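Local coordinates for biotin protein ligase-like protein of unknown function (Silicibacter sp., PDB 3BFM) that is of unknown function but resembles biotin protein ligases and belongs to the biotin/lipoate A/B protein ligase family, at residues Y42-D47 / R158-W163; A81-E86 / A152-P157. All blocks are in the same frame, centred on the assembly; numbering follows the deposited sequence. Where two conformers were deposited one is given.

Contact 1: Y42-D47 / R158-W163; sequences YELGTD and RLLESW. With CA (calcium ion), chain B.
Helix-on-sheet packing in the biotin/lipoate ligase-like domain brings L160 of helix 156-175 against Y42 and L44 on strand 39-44 of the mixed sheet. One methyl does the touching: CD2 of L160 lies 3.6 Å from CB of Y42 and, in one of the two conformers of L44, 3.7 Å from CD1 of that leucine. L160 carries its CG anti to the backbone N (chi1 176°), which extends the isobutyl group from the helix to the strand. It crosses the Y42 side chain at about a right angle, and the methyl meets the base of the ring, 3.7 Å from CG, at an oblique approach. I6 adds to this apolar patch, touching both Y42 and L160. Between the two contact residues, E43 points away from the helix and holds a calcium ion with both carboxylate oxygens, OE1 at 2.5 Å and OE2 at 2.4 Å; Q21, D22 and three waters complete the site. On the helix, R158 grips E161 side-on, NE to OE1 at 2.7 Å and NH2 to OE2 at 2.9 Å. The strand thus separates its chemistry by alternation, with carbon atoms of Y42 and L44 meeting L160 and a charged, metal-bound carboxylate directed away from the helix.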
loop_
_atom_site.group_PDB
_atom_site.type_symbol
_atom_site.label_atom_id
_atom_site.label_comp_id
_atom_site.label_asym_id
_atom_site.label_seq_id
_atom_site.Cartn_x
_atom_site.Cartn_y
_atom_site.Cartn_z
ATOM N N TYR A 42 -6.361 -11.899 9.409
ATOM C CA TYR A 42 -5.589 -12.974 9.981
ATOM C C TYR A 42 -6.281 -13.593 11.176
ATOM O O TYR A 42 -7.206 -13.017 11.779
ATOM C CB TYR A 42 -4.176 -12.481 10.332
ATOM C CG TYR A 42 -4.165 -11.432 11.435
ATOM C CD1 TYR A 42 -4.092 -11.808 12.750
ATOM C CD2 TYR A 42 -4.205 -10.079 11.132
ATOM C CE1 TYR A 42 -4.079 -10.887 13.751
ATOM C CE2 TYR A 42 -4.185 -9.112 12.156
ATOM C CZ TYR A 42 -4.120 -9.531 13.440
ATOM O OH TYR A 42 -4.133 -8.594 14.471
ATOM N N GLU A 43 -5.849 -14.800 11.511
ATOM C CA GLU A 43 -6.385 -15.531 12.659
ATOM C C GLU A 43 -5.262 -16.426 13.128
ATOM O O GLU A 43 -4.811 -17.288 12.363
ATOM C CB GLU A 43 -7.620 -16.351 12.246
ATOM C CG GLU A 43 -8.317 -16.994 13.388
ATOM C CD GLU A 43 -9.739 -17.443 13.094
ATOM O OE1 GLU A 43 -10.159 -17.649 11.913
ATOM O OE2 GLU A 43 -10.464 -17.680 14.069
ATOM N N LEU A 44 -4.772 -16.166 14.352
ATOM C CA LEU A 44 -3.684 -16.932 14.939
ATOM C C LEU A 44 -4.201 -17.786 16.095
ATOM O O LEU A 44 -4.905 -17.286 17.002
ATOM C CB LEU A 44 -2.566 -16.010 15.463
ATOM C CG LEU A 44 -1.419 -15.595 14.533
ATOM C CD1 LEU A 44 -1.856 -14.459 13.612
ATOM C CD2 LEU A 44 -0.201 -15.174 15.340
ATOM N N GLY A 45 -3.858 -19.065 16.062
ATOM C CA GLY A 45 -4.030 -19.959 17.199
ATOM C C GLY A 45 -2.683 -20.503 17.579
ATOM O O GLY A 45 -1.677 -20.204 16.949
ATOM N N THR A 46 -2.637 -21.325 18.615
ATOM C CA THR A 46 -1.411 -21.943 19.000
ATOM C C THR A 46 -0.987 -22.994 17.944
ATOM O O THR A 46 0.189 -23.243 17.798
ATOM C CB THR A 46 -1.544 -22.589 20.392
ATOM O OG1 THR A 46 -2.597 -23.550 20.374
ATOM C CG2 THR A 46 -1.925 -21.520 21.409
ATOM N N ASP A 47 -1.965 -23.577 17.242
ATOM C CA ASP A 47 -1.700 -24.706 16.337
ATOM C C ASP A 47 -1.753 -24.374 14.840
ATOM O O ASP A 47 -1.398 -25.212 14.008
ATOM C CB ASP A 47 -2.721 -25.813 16.582
ATOM C CG ASP A 47 -2.527 -26.499 17.896
ATOM O OD1 ASP A 47 -1.631 -26.101 18.683
ATOM O OD2 ASP A 47 -3.349 -27.392 18.138
ATOM N N ARG A 158 5.489 -12.836 13.939
ATOM C CA ARG A 158 6.618 -12.331 13.144
ATOM C C ARG A 158 6.609 -12.890 11.736
ATOM O O ARG A 158 6.947 -12.203 10.790
ATOM C CB ARG A 158 7.947 -12.661 13.813
ATOM C CG ARG A 158 8.111 -12.104 15.245
ATOM C CD ARG A 158 8.185 -10.588 15.308
ATOM N NE ARG A 158 6.893 -9.915 15.287
ATOM C CZ ARG A 158 6.061 -9.811 16.325
ATOM N NH1 ARG A 158 6.339 -10.395 17.488
ATOM N NH2 ARG A 158 4.921 -9.157 16.178
ATOM N N LEU A 159 6.251 -14.163 11.609
ATOM C CA LEU A 159 6.099 -14.817 10.287
ATOM C C LEU A 159 4.998 -14.164 9.414
ATOM O O LEU A 159 5.175 -13.911 8.216
ATOM C CB LEU A 159 5.873 -16.307 10.466
ATOM C CG LEU A 159 5.767 -17.118 9.159
ATOM C CD1 LEU A 159 7.004 -17.024 8.261
ATOM C CD2 LEU A 159 5.448 -18.611 9.428
ATOM N N LEU A 160 3.852 -13.898 10.034
ATOM C CA LEU A 160 2.788 -13.139 9.389
ATOM C C LEU A 160 3.230 -11.780 8.881
ATOM O O LEU A 160 2.969 -11.431 7.731
ATOM C CB LEU A 160 1.608 -13.011 10.341
ATOM C CG LEU A 160 0.426 -12.173 9.890
ATOM C CD1 LEU A 160 -0.188 -12.707 8.570
ATOM C CD2 LEU A 160 -0.607 -12.179 11.030
ATOM N N GLU A 161 3.892 -10.996 9.746
ATOM C CA GLU A 161 4.409 -9.698 9.370
ATOM C C GLU A 161 5.365 -9.814 8.210
ATOM O O GLU A 161 5.330 -9.018 7.275
ATOM C CB GLU A 161 5.180 -9.088 10.552
ATOM C CG GLU A 161 4.295 -8.659 11.672
ATOM C CD GLU A 161 5.066 -8.242 12.924
ATOM O OE1 GLU A 161 6.281 -8.550 13.032
ATOM O OE2 GLU A 161 4.448 -7.566 13.780
ATOM N N SER A 162 6.225 -10.822 8.284
ATOM C CA SER A 162 7.249 -11.028 7.269
ATOM C C SER A 162 6.641 -11.458 5.933
ATOM O O SER A 162 7.090 -11.032 4.875
ATOM C CB SER A 162 8.258 -12.044 7.760
ATOM O OG SER A 162 9.379 -12.034 6.920
ATOM N N TRP A 163 5.608 -12.295 5.989
ATOM C CA TRP A 163 4.942 -12.729 4.759
ATOM C C TRP A 163 4.388 -11.467 4.061
ATOM O O TRP A 163 4.638 -11.198 2.872
ATOM C CB TRP A 163 3.856 -13.731 5.045
ATOM C CG TRP A 163 3.141 -14.216 3.806
ATOM C CD1 TRP A 163 3.713 -14.795 2.691
ATOM C CD2 TRP A 163 1.733 -14.216 3.581
ATOM N NE1 TRP A 163 2.744 -15.131 1.800
ATOM C CE2 TRP A 163 1.516 -14.789 2.311
ATOM C CE3 TRP A 163 0.639 -13.764 4.322
ATOM C CZ2 TRP A 163 0.239 -14.911 1.750
ATOM C CZ3 TRP A 163 -0.643 -13.875 3.771
ATOM C CH2 TRP A 163 -0.833 -14.463 2.509
HETATM CA CA CA B . -12.342 -18.398 12.794
HETATM O O HOH W 1 -13.266 -17.002 14.461
HETATM O O HOH W 2 -14.637 -19.256 12.941
HETATM O O HOH W 3 -11.792 -20.546 13.646
#

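Contact 2: A81-E86 / A152-P157; sequences ALAPPE and ADVAAP
V154 and L82 meet with their side chains at about a right angle, and the two methyls of the valine have different main partners. CG1 rests against the leucine side chain, 4.0 Å from CB of L82 and equally close to its CD1. CG2 lies mainly against the backbone, 3.4 Å from the carbonyl O of L82, and continues to the next residue, 3.8 Å from CA of A83 and 4.1 Å from its CB. With CG1 anti to the backbone N (chi1 177°) and CG2 beside that N, the valine sets CG1 on the leucine side chain and CG2 on the L82-A83 backbone. Here the C-terminal part of helix 67-82 and the residues after it pack on the loop leading into helix 156-175, V154 standing just ahead of A155, the N-cap residue. Replacing V154 by alanine removes both methyl contacts and is likely to open a gap between this position and the L82-A83 pair. L159, farther along helix 156-175, touches both L82 and V154 and extends the apolar cluster. A water spans the two backbones, donating to O of L82 at 2.8 Å and to O of D153 at 3.1 Å.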
loop_
_atom_site.group_PDB
_atom_site.type_symbol
_atom_site.label_atom_id
_atom_site.label_comp_id
_atom_site.label_asym_id
_atom_site.label_seq_id
_atom_site.Cartn_x
_atom_site.Cartn_y
_atom_site.Cartn_z
ATOM N N ALA A 81 13.913 -15.978 6.150
ATOM C CA ALA A 81 14.408 -14.912 7.023
ATOM C C ALA A 81 14.327 -15.234 8.535
ATOM O O ALA A 81 14.992 -14.566 9.332
ATOM C CB ALA A 81 13.657 -13.620 6.739
ATOM N N LEU A 82 13.499 -16.208 8.929
ATOM C CA LEU A 82 13.208 -16.496 10.351
ATOM C C LEU A 82 13.618 -17.894 10.818
ATOM O O LEU A 82 13.787 -18.136 12.006
ATOM C CB LEU A 82 11.698 -16.315 10.622
ATOM C CG LEU A 82 11.126 -14.908 10.420
ATOM C CD1 LEU A 82 9.604 -14.875 10.668
ATOM C CD2 LEU A 82 11.813 -13.889 11.301
ATOM N N ALA A 83 13.741 -18.824 9.885
ATOM C CA ALA A 83 13.954 -20.223 10.215
ATOM C C ALA A 83 15.415 -20.601 10.062
ATOM O O ALA A 83 16.168 -19.910 9.406
ATOM C CB ALA A 83 13.129 -21.094 9.286
ATOM N N PRO A 84 15.804 -21.744 10.637
ATOM C CA PRO A 84 17.135 -22.275 10.380
ATOM C C PRO A 84 17.355 -22.556 8.893
ATOM O O PRO A 84 16.433 -22.948 8.175
ATOM C CB PRO A 84 17.161 -23.576 11.179
ATOM C CG PRO A 84 16.068 -23.466 12.150
ATOM C CD PRO A 84 15.031 -22.580 11.555
ATOM N N PRO A 85 18.588 -22.351 8.418
ATOM C CA PRO A 85 18.870 -22.452 6.982
ATOM C C PRO A 85 18.703 -23.839 6.397
ATOM O O PRO A 85 18.521 -23.976 5.196
ATOM C CB PRO A 85 20.332 -22.009 6.878
ATOM C CG PRO A 85 20.892 -22.227 8.217
ATOM C CD PRO A 85 19.788 -21.990 9.187
ATOM N N GLU A 86 18.737 -24.861 7.238
ATOM C CA GLU A 86 18.504 -26.220 6.755
ATOM C C GLU A 86 17.039 -26.499 6.406
ATOM O O GLU A 86 16.757 -27.483 5.725
ATOM C CB GLU A 86 18.979 -27.243 7.783
ATOM C CG GLU A 86 18.367 -27.052 9.165
ATOM C CD GLU A 86 19.181 -26.123 10.067
ATOM O OE1 GLU A 86 20.045 -25.366 9.556
ATOM O OE2 GLU A 86 18.938 -26.155 11.295
ATOM N N ALA A 152 10.770 -24.073 15.681
ATOM C CA ALA A 152 10.212 -23.703 16.972
ATOM C C ALA A 152 10.582 -22.269 17.402
ATOM O O ALA A 152 9.837 -21.651 18.158
ATOM C CB ALA A 152 10.617 -24.739 18.048
ATOM N N ASP A 153 11.687 -21.718 16.904
ATOM C CA ASP A 153 12.037 -20.337 17.240
ATOM C C ASP A 153 11.371 -19.297 16.313
ATOM O O ASP A 153 11.686 -18.110 16.393
ATOM C CB ASP A 153 13.550 -20.146 17.199
ATOM N N VAL A 154 10.500 -19.739 15.399
ATOM C CA VAL A 154 9.804 -18.816 14.515
ATOM C C VAL A 154 8.465 -18.450 15.172
ATOM O O VAL A 154 7.630 -19.307 15.387
ATOM C CB VAL A 154 9.569 -19.462 13.151
ATOM C CG1 VAL A 154 8.772 -18.516 12.218
ATOM C CG2 VAL A 154 10.912 -19.860 12.533
ATOM N N ALA A 155 8.271 -17.182 15.502
ATOM C CA ALA A 155 7.033 -16.730 16.117
ATOM C C ALA A 155 5.992 -16.477 15.040
ATOM O O ALA A 155 6.322 -15.891 14.005
ATOM C CB ALA A 155 7.280 -15.462 16.917
ATOM N N ALA A 156 4.744 -16.900 15.276
ATOM C CA ALA A 156 3.690 -16.802 14.258
ATOM C C ALA A 156 3.426 -15.359 13.884
ATOM O O ALA A 156 3.301 -15.039 12.699
ATOM C CB ALA A 156 2.362 -17.488 14.726
ATOM N N PRO A 157 3.326 -14.464 14.896
ATOM C CA PRO A 157 3.134 -13.055 14.545
ATOM C C PRO A 157 4.242 -12.499 13.653
ATOM O O PRO A 157 3.975 -11.718 12.757
ATOM C CB PRO A 157 3.174 -12.333 15.911
ATOM C CG PRO A 157 2.933 -13.362 16.931
ATOM C CD PRO A 157 3.370 -14.677 16.354
HETATM O O HOH W 4 13.099 -16.517 14.174
#

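Helix 156-175 is common to both contacts: its first two residues and the loop ahead of them supply 152-157, and the residues that follow supply 158-163. The centres are 12 Å apart, yet the contacts touch directly. CD2 of L44, in one of its two conformers, packs 3.5 Å from CB of A156, while CD1 of L82 reaches CA of L159 at 3.5 Å. The start of the helix thereby packs against both strand 39-44 and L82, with contact 2 nested along the chain inside the loop closed by contact 1. Only contact 1 includes a calcium ligand, E43; in the same contact the side chain of Y42 comes within about 3 Å (nearest atoms) of a bound nonaethylene glycol, probably from the crystallisation liquor.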